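Local atomic coordinates of enolase (alpha proteobacterium BAL199, PDB entry 3UGV), a protein that binds magnesium and, as a member of the mandelate racemase/muconate lactonizing enzyme family of the enolase superfamily, probably acts as a lyase on an unidentified substrate. Residues K32-R44 with D378-E390. Residues are numbered along the deposited sequence; the frame is centred on the assembly and turned at random.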
ATOM      1  N   LYS F  32     -43.237   6.394  27.929  1.00 54.92           N
ATOM      2  CA  LYS F  32     -43.629   6.505  26.526  1.00 52.42           C
ATOM      3  C   LYS F  32     -42.996   7.689  25.783  1.00 55.59           C
ATOM      4  O   LYS F  32     -42.462   8.622  26.393  1.00 57.48           O
ATOM      5  CB  LYS F  32     -45.153   6.560  26.394  1.00 53.02           C
ATOM      6  CG  LYS F  32     -45.795   7.790  26.995  1.00 62.30           C
ATOM      7  CD  LYS F  32     -47.132   8.067  26.316  1.00 77.88           C
ATOM      8  CE  LYS F  32     -47.927   9.147  27.041  1.00 83.20           C
ATOM      9  NZ  LYS F  32     -49.057   9.643  26.206  1.00 86.68           N
ATOM     10  N   LEU F  33     -43.065   7.636  24.457  1.00 48.82           N
ATOM     11  CA  LEU F  33     -42.528   8.694  23.613  1.00 45.44           C
ATOM     12  C   LEU F  33     -43.613   9.182  22.658  1.00 46.55           C
ATOM     13  O   LEU F  33     -44.315   8.384  22.040  1.00 48.08           O
ATOM     14  CB  LEU F  33     -41.304   8.182  22.842  1.00 45.98           C
ATOM     15  CG  LEU F  33     -40.760   8.991  21.665  1.00 49.00           C
ATOM     16  CD1 LEU F  33     -39.307   8.656  21.415  1.00 47.27           C
ATOM     17  CD2 LEU F  33     -41.578   8.736  20.416  1.00 58.29           C
ATOM     18  N   THR F  34     -43.765  10.495  22.555  1.00 46.45           N
ATOM     19  CA  THR F  34     -44.726  11.058  21.616  1.00 51.72           C
ATOM     20  C   THR F  34     -44.022  11.859  20.524  1.00 51.02           C
ATOM     21  O   THR F  34     -43.150  12.681  20.806  1.00 55.01           O
ATOM     22  CB  THR F  34     -45.758  11.944  22.316  1.00 52.91           C
ATOM     23  OG1 THR F  34     -46.502  11.156  23.250  1.00 59.90           O
ATOM     24  CG2 THR F  34     -46.709  12.527  21.303  1.00 53.13           C
ATOM     25  N   ALA F  35     -44.404  11.598  19.279  1.00 47.47           N
ATOM     26  CA  ALA F  35     -43.830  12.285  18.131  1.00 45.04           C
ATOM     27  C   ALA F  35     -44.908  13.040  17.365  1.00 48.58           C
ATOM     28  O   ALA F  35     -45.916  12.457  16.952  1.00 47.79           O
ATOM     29  CB  ALA F  35     -43.122  11.298  17.218  1.00 40.51           C
ATOM     30  N   ARG F  36     -44.681  14.337  17.182  1.00 43.90           N
ATOM     31  CA  ARG F  36     -45.634  15.216  16.522  1.00 42.14           C
ATOM     32  C   ARG F  36     -44.997  15.895  15.321  1.00 45.39           C
ATOM     33  O   ARG F  36     -44.049  16.658  15.467  1.00 51.26           O
ATOM     34  CB  ARG F  36     -46.133  16.282  17.501  1.00 39.34           C
ATOM     35  CG  ARG F  36     -46.947  15.720  18.654  1.00 48.64           C
ATOM     36  CD  ARG F  36     -47.435  16.823  19.568  1.00 49.97           C
ATOM     37  NE  ARG F  36     -46.370  17.346  20.417  1.00 49.37           N
ATOM     38  CZ  ARG F  36     -46.400  18.546  20.990  1.00 52.94           C
ATOM     39  NH1 ARG F  36     -47.438  19.349  20.792  1.00 55.95           N
ATOM     40  NH2 ARG F  36     -45.392  18.948  21.754  1.00 53.90           N
ATOM     41  N   PRO F  37     -45.521  15.627  14.123  1.00 41.36           N
ATOM     42  CA  PRO F  37     -44.957  16.247  12.925  1.00 39.70           C
ATOM     43  C   PRO F  37     -45.466  17.675  12.742  1.00 41.85           C
ATOM     44  O   PRO F  37     -46.653  17.930  12.919  1.00 47.72           O
ATOM     45  CB  PRO F  37     -45.485  15.351  11.801  1.00 37.14           C
ATOM     46  CG  PRO F  37     -46.800  14.869  12.316  1.00 44.13           C
ATOM     47  CD  PRO F  37     -46.636  14.717  13.807  1.00 42.18           C
ATOM     48  N   VAL F  38     -44.574  18.602  12.419  1.00 36.34           N
ATOM     49  CA  VAL F  38     -45.013  19.932  12.038  1.00 38.15           C
ATOM     50  C   VAL F  38     -44.301  20.371  10.768  1.00 39.31           C
ATOM     51  O   VAL F  38     -43.368  19.714  10.316  1.00 40.36           O
ATOM     52  CB  VAL F  38     -44.824  20.973  13.162  1.00 39.98           C
ATOM     53  CG1 VAL F  38     -45.172  20.358  14.504  1.00 45.56           C
ATOM     54  CG2 VAL F  38     -43.424  21.498  13.174  1.00 35.97           C
ATOM     55  N   LEU F  39     -44.767  21.469  10.184  1.00 36.90           N
ATOM     56  CA  LEU F  39     -44.231  21.956   8.929  1.00 39.75           C
ATOM     57  C   LEU F  39     -44.214  23.465   8.992  1.00 42.84           C
ATOM     58  O   LEU F  39     -45.265  24.097   9.091  1.00 43.33           O
ATOM     59  CB  LEU F  39     -45.090  21.482   7.747  1.00 39.29           C
ATOM     60  CG  LEU F  39     -44.454  21.608   6.355  1.00 47.33           C
ATOM     61  CD1 LEU F  39     -43.387  20.538   6.151  1.00 43.07           C
ATOM     62  CD2 LEU F  39     -45.490  21.529   5.238  1.00 44.21           C
ATOM     63  N   LEU F  40     -43.020  24.045   8.956  1.00 40.20           N
ATOM     64  CA  LEU F  40     -42.887  25.489   9.074  1.00 39.65           C
ATOM     65  C   LEU F  40     -42.607  26.101   7.717  1.00 47.37           C
ATOM     66  O   LEU F  40     -42.064  25.443   6.830  1.00 52.78           O
ATOM     67  CB  LEU F  40     -41.770  25.862  10.048  1.00 43.93           C
ATOM     68  CG  LEU F  40     -41.816  25.271  11.457  1.00 39.09           C
ATOM     69  CD1 LEU F  40     -40.666  25.828  12.282  1.00 34.13           C
ATOM     70  CD2 LEU F  40     -43.158  25.541  12.140  1.00 39.68           C
ATOM     71  N   LYS F  41     -42.999  27.361   7.557  1.00 51.87           N
ATOM     72  CA  LYS F  41     -42.678  28.114   6.359  1.00 53.13           C
ATOM     73  C   LYS F  41     -41.372  28.861   6.616  1.00 51.48           C
ATOM     74  O   LYS F  41     -41.315  29.721   7.501  1.00 49.45           O
ATOM     75  CB  LYS F  41     -43.801  29.099   6.032  1.00 52.23           C
ATOM     76  CG  LYS F  41     -44.076  29.234   4.545  1.00 67.81           C
ATOM     77  CD  LYS F  41     -44.552  27.907   3.971  1.00 78.73           C
ATOM     78  CE  LYS F  41     -44.876  28.022   2.489  1.00 82.63           C
ATOM     79  NZ  LYS F  41     -45.556  26.795   1.970  1.00 81.29           N
ATOM     80  N   LEU F  42     -40.325  28.516   5.863  1.00 41.15           N
ATOM     81  CA  LEU F  42     -39.003  29.131   6.040  1.00 45.62           C
ATOM     82  C   LEU F  42     -38.990  30.634   5.740  1.00 50.67           C
ATOM     83  O   LEU F  42     -39.665  31.100   4.819  1.00 54.41           O
ATOM     84  CB  LEU F  42     -37.952  28.434   5.168  1.00 40.18           C
ATOM     85  CG  LEU F  42     -37.609  26.970   5.449  1.00 39.05           C
ATOM     86  CD1 LEU F  42     -36.774  26.406   4.291  1.00 37.02           C
ATOM     87  CD2 LEU F  42     -36.885  26.834   6.782  1.00 27.77           C
ATOM     88  N   GLN F  43     -38.212  31.382   6.516  1.00 52.66           N
ATOM     89  CA  GLN F  43     -38.038  32.812   6.289  1.00 49.89           C
ATOM     90  C   GLN F  43     -37.392  33.057   4.930  1.00 51.50           C
ATOM     91  O   GLN F  43     -37.868  33.873   4.135  1.00 52.23           O
ATOM     92  CB  GLN F  43     -37.191  33.443   7.400  1.00 51.11           C
ATOM     93  CG  GLN F  43     -36.779  34.881   7.099  1.00 62.72           C
ATOM     94  CD  GLN F  43     -36.149  35.595   8.291  1.00 70.41           C
ATOM     95  OE1 GLN F  43     -35.980  35.013   9.363  1.00 67.15           O
ATOM     96  NE2 GLN F  43     -35.800  36.869   8.101  1.00 72.77           N
ATOM     97  N   ARG F  44     -36.300  32.349   4.667  1.00 48.01           N
ATOM     98  CA  ARG F  44     -35.637  32.432   3.372  1.00 52.63           C
ATOM     99  C   ARG F  44     -35.718  31.058   2.703  1.00 62.35           C
ATOM    100  O   ARG F  44     -35.079  30.105   3.152  1.00 65.15           O
ATOM    101  CB  ARG F  44     -34.175  32.874   3.542  1.00 44.61           C
ATOM    102  CG  ARG F  44     -33.992  34.123   4.400  1.00 38.51           C
ATOM    103  CD  ARG F  44     -32.518  34.417   4.670  1.00 33.35           C
ATOM    104  NE  ARG F  44     -32.326  35.715   5.315  1.00 38.55           N
ATOM    105  CZ  ARG F  44     -32.297  35.908   6.634  1.00 49.33           C
ATOM    106  NH1 ARG F  44     -32.443  34.889   7.474  1.00 45.38           N
ATOM    107  NH2 ARG F  44     -32.120  37.127   7.115  1.00 56.28           N
ATOM    108  N   ASP F 378     -38.078  24.189  25.341  1.00 45.52           N
ATOM    109  CA  ASP F 378     -39.488  24.242  25.714  1.00 45.15           C
ATOM    110  C   ASP F 378     -40.309  24.668  24.499  1.00 42.59           C
ATOM    111  O   ASP F 378     -40.043  25.710  23.882  1.00 45.03           O
ATOM    112  CB  ASP F 378     -39.700  25.187  26.899  1.00 50.88           C
ATOM    113  CG  ASP F 378     -38.823  24.830  28.089  1.00 58.02           C
ATOM    114  OD1 ASP F 378     -37.825  25.540  28.331  1.00 68.85           O
ATOM    115  OD2 ASP F 378     -39.120  23.829  28.772  1.00 56.16           O
ATOM    116  N   TRP F 379     -41.284  23.845  24.131  1.00 38.49           N
ATOM    117  CA  TRP F 379     -42.003  24.079  22.891  1.00 39.50           C
ATOM    118  C   TRP F 379     -42.882  25.325  22.986  1.00 43.86           C
ATOM    119  O   TRP F 379     -43.453  25.618  24.036  1.00 49.01           O
ATOM    120  CB  TRP F 379     -42.873  22.879  22.519  1.00 37.66           C
ATOM    121  CG  TRP F 379     -42.188  21.542  22.465  1.00 38.53           C
ATOM    122  CD1 TRP F 379     -42.631  20.385  23.031  1.00 40.58           C
ATOM    123  CD2 TRP F 379     -40.966  21.212  21.787  1.00 40.74           C
ATOM    124  NE1 TRP F 379     -41.762  19.359  22.763  1.00 41.27           N
ATOM    125  CE2 TRP F 379     -40.731  19.835  22.000  1.00 42.32           C
ATOM    126  CE3 TRP F 379     -40.047  21.943  21.033  1.00 38.58           C
ATOM    127  CZ2 TRP F 379     -39.611  19.172  21.485  1.00 36.18           C
ATOM    128  CZ3 TRP F 379     -38.931  21.280  20.517  1.00 44.13           C
ATOM    129  CH2 TRP F 379     -38.726  19.911  20.752  1.00 35.29           C
ATOM    130  N   ASP F 380     -42.980  26.059  21.884  1.00 42.60           N
ATOM    131  CA  ASP F 380     -43.964  27.124  21.760  1.00 49.66           C
ATOM    132  C   ASP F 380     -45.257  26.522  21.215  1.00 47.58           C
ATOM    133  O   ASP F 380     -45.476  26.485  19.999  1.00 41.64           O
ATOM    134  CB  ASP F 380     -43.450  28.229  20.840  1.00 53.59           C
ATOM    135  CG  ASP F 380     -44.381  29.422  20.782  1.00 57.77           C
ATOM    136  OD1 ASP F 380     -45.612  29.211  20.733  1.00 51.97           O
ATOM    137  OD2 ASP F 380     -43.879  30.567  20.789  1.00 63.92           O
ATOM    138  N   GLU F 381     -46.103  26.046  22.127  1.00 51.97           N
ATOM    139  CA  GLU F 381     -47.284  25.260  21.769  1.00 48.73           C
ATOM    140  C   GLU F 381     -48.308  25.973  20.874  1.00 44.68           C
ATOM    141  O   GLU F 381     -49.074  25.313  20.176  1.00 46.59           O
ATOM    142  CB  GLU F 381     -47.948  24.685  23.023  1.00 45.32           C
ATOM    143  CG  GLU F 381     -47.104  23.623  23.732  1.00 43.80           C
ATOM    144  CD  GLU F 381     -47.002  22.322  22.944  1.00 55.82           C
ATOM    145  OE1 GLU F 381     -47.696  22.184  21.908  1.00 57.34           O
ATOM    146  OE2 GLU F 381     -46.224  21.434  23.365  1.00 57.93           O
ATOM    147  N   ASP F 382     -48.314  27.305  20.880  1.00 43.84           N
ATOM    148  CA  ASP F 382     -49.139  28.066  19.935  1.00 55.56           C
ATOM    149  C   ASP F 382     -48.646  27.869  18.500  1.00 56.62           C
ATOM    150  O   ASP F 382     -49.387  27.412  17.619  1.00 57.26           O
ATOM    151  CB  ASP F 382     -49.144  29.557  20.281  1.00 61.65           C
ATOM    152  CG  ASP F 382     -49.935  29.860  21.539  1.00 75.24           C
ATOM    153  OD1 ASP F 382     -50.833  29.056  21.887  1.00 75.18           O
ATOM    154  OD2 ASP F 382     -49.663  30.906  22.173  1.00 79.36           O
ATOM    155  N   VAL F 383     -47.382  28.216  18.278  1.00 49.29           N
ATOM    156  CA  VAL F 383     -46.742  28.007  16.996  1.00 35.63           C
ATOM    157  C   VAL F 383     -46.856  26.546  16.579  1.00 42.87           C
ATOM    158  O   VAL F 383     -47.088  26.249  15.405  1.00 42.12           O
ATOM    159  CB  VAL F 383     -45.263  28.407  17.049  1.00 38.65           C
ATOM    160  CG1 VAL F 383     -44.603  28.143  15.716  1.00 46.50           C
ATOM    161  CG2 VAL F 383     -45.126  29.874  17.423  1.00 44.22           C
ATOM    162  N   VAL F 384     -46.694  25.635  17.539  1.00 36.85           N
ATOM    163  CA  VAL F 384     -46.836  24.212  17.242  1.00 36.70           C
ATOM    164  C   VAL F 384     -48.225  23.881  16.701  1.00 41.80           C
ATOM    165  O   VAL F 384     -48.355  23.173  15.698  1.00 46.88           O
ATOM    166  CB  VAL F 384     -46.523  23.320  18.466  1.00 35.92           C
ATOM    167  CG1 VAL F 384     -46.957  21.876  18.212  1.00 27.40           C
ATOM    168  CG2 VAL F 384     -45.052  23.374  18.774  1.00 45.21           C
ATOM    169  N   ALA F 385     -49.262  24.395  17.359  1.00 48.13           N
ATOM    170  CA  ALA F 385     -50.640  24.120  16.940  1.00 51.52           C
ATOM    171  C   ALA F 385     -50.914  24.662  15.540  1.00 48.16           C
ATOM    172  O   ALA F 385     -51.497  23.974  14.692  1.00 47.29           O
ATOM    173  CB  ALA F 385     -51.627  24.701  17.939  1.00 50.33           C
ATOM    174  N   ALA F 386     -50.483  25.899  15.309  1.00 42.08           N
ATOM    175  CA  ALA F 386     -50.653  26.555  14.017  1.00 40.84           C
ATOM    176  C   ALA F 386     -49.936  25.834  12.865  1.00 45.05           C
ATOM    177  O   ALA F 386     -50.174  26.141  11.694  1.00 46.79           O
ATOM    178  CB  ALA F 386     -50.198  28.019  14.104  1.00 39.41           C
ATOM    179  N   ASN F 387     -49.075  24.870  13.185  1.00 47.54           N
ATOM    180  CA  ASN F 387     -48.264  24.220  12.151  1.00 49.47           C
ATOM    181  C   ASN F 387     -48.259  22.693  12.173  1.00 51.88           C
ATOM    182  O   ASN F 387     -47.600  22.047  11.342  1.00 42.45           O
ATOM    183  CB  ASN F 387     -46.830  24.756  12.179  1.00 40.11           C
ATOM    184  CG  ASN F 387     -46.742  26.168  11.681  1.00 42.88           C
ATOM    185  OD1 ASN F 387     -46.847  26.415  10.477  1.00 46.71           O
ATOM    186  ND2 ASN F 387     -46.578  27.116  12.600  1.00 42.95           N
ATOM    187  N   LEU F 388     -48.994  22.122  13.122  1.00 48.25           N
ATOM    188  CA  LEU F 388     -49.095  20.677  13.239  1.00 41.27           C
ATOM    189  C   LEU F 388     -49.634  20.077  11.944  1.00 44.42           C
ATOM    190  O   LEU F 388     -50.442  20.695  11.251  1.00 47.58           O
ATOM    191  CB  LEU F 388     -49.989  20.301  14.420  1.00 42.30           C
ATOM    192  CG  LEU F 388     -49.963  18.824  14.814  1.00 46.73           C
ATOM    193  CD1 LEU F 388     -48.587  18.448  15.328  1.00 43.89           C
ATOM    194  CD2 LEU F 388     -51.028  18.520  15.858  1.00 50.47           C
ATOM    195  N   VAL F 389     -49.173  18.879  11.613  1.00 41.08           N
ATOM    196  CA  VAL F 389     -49.624  18.204  10.408  1.00 50.63           C
ATOM    197  C   VAL F 389     -50.620  17.120  10.778  1.00 57.00           C
ATOM    198  O   VAL F 389     -50.282  16.166  11.478  1.00 53.06           O
ATOM    199  CB  VAL F 389     -48.440  17.589   9.633  1.00 56.47           C
ATOM    200  CG1 VAL F 389     -48.922  16.903   8.354  1.00 55.61           C
ATOM    201  CG2 VAL F 389     -47.419  18.661   9.315  1.00 56.29           C
ATOM    202  N   GLU F 390     -51.856  17.281  10.318  1.00 70.32           N
ATOM    203  CA  GLU F 390     -52.919  16.335  10.640  1.00 86.90           C
ATOM    204  C   GLU F 390     -53.861  16.147   9.453  1.00100.34           C
ATOM    205  O   GLU F 390     -53.620  16.680   8.365  1.00104.34           O
ATOM    206  CB  GLU F 390     -53.691  16.783  11.890  1.00 89.08           C
ATOM    207  CG  GLU F 390     -54.748  17.862  11.658  1.00 94.33           C
ATOM    208  CD  GLU F 390     -54.161  19.234  11.351  1.00 95.94           C
ATOM    209  OE1 GLU F 390     -53.656  19.430  10.223  1.00 98.80           O
ATOM    210  OE2 GLU F 390     -54.217  20.120  12.234  1.00 91.81           O
ATOM    211  OXT GLU F 390     -54.875  15.452   9.549  1.00102.81           O
TER
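The side chain of Arg36 bends at chi3 (-75°) and that of Glu381 at chi2, and these bends bring guanidinium and carboxylate together end-on in a salt bridge. The pair ties the edge strand of the three-stranded antiparallel sheet in the enolase-superfamily N-terminal domain to the short C-terminal helix 381-387, which crosses it nearly at right angles. NH1 of Arg36 lies 3.1 Å from OE1 of Glu381, an almost straight bond, while NH2 reaches OE2; both oxygens use their syn lone pairs, and the two planes are nearly coplanar. Past NH2, near the guanidinium plane, CD1 of Trp379 stands 3.4 Å from that nitrogen of Arg36, the indole plane turned 70° away; the indole NE1 is hydrogen-bonded to Asp62 OD2, with which Arg36 NH2 makes a weak, long ion pair. A leucine in place of Arg36 would probably leave the Glu381 carboxylate without its charged mate and free to turn.

A single bridge joins Val38 and Leu388, its two hydrogen bonds running from Val389 N to Pro37 O (3.0 Å) and from Leu39 N to Asn387 O (3.1 Å). Val389 sets CB 4.2 Å from Pro37 CG, and its CG2 packs on Leu39 CB. CG1 of Val38 touches Leu388 CD1 at 4.0 Å. The amide of Asn387, held by a hydrogen bond from ND2 to Val383 O, four residues back in the chain, receives the methyl CD2 of Leu40, 3.7 Å from Asn387 CG.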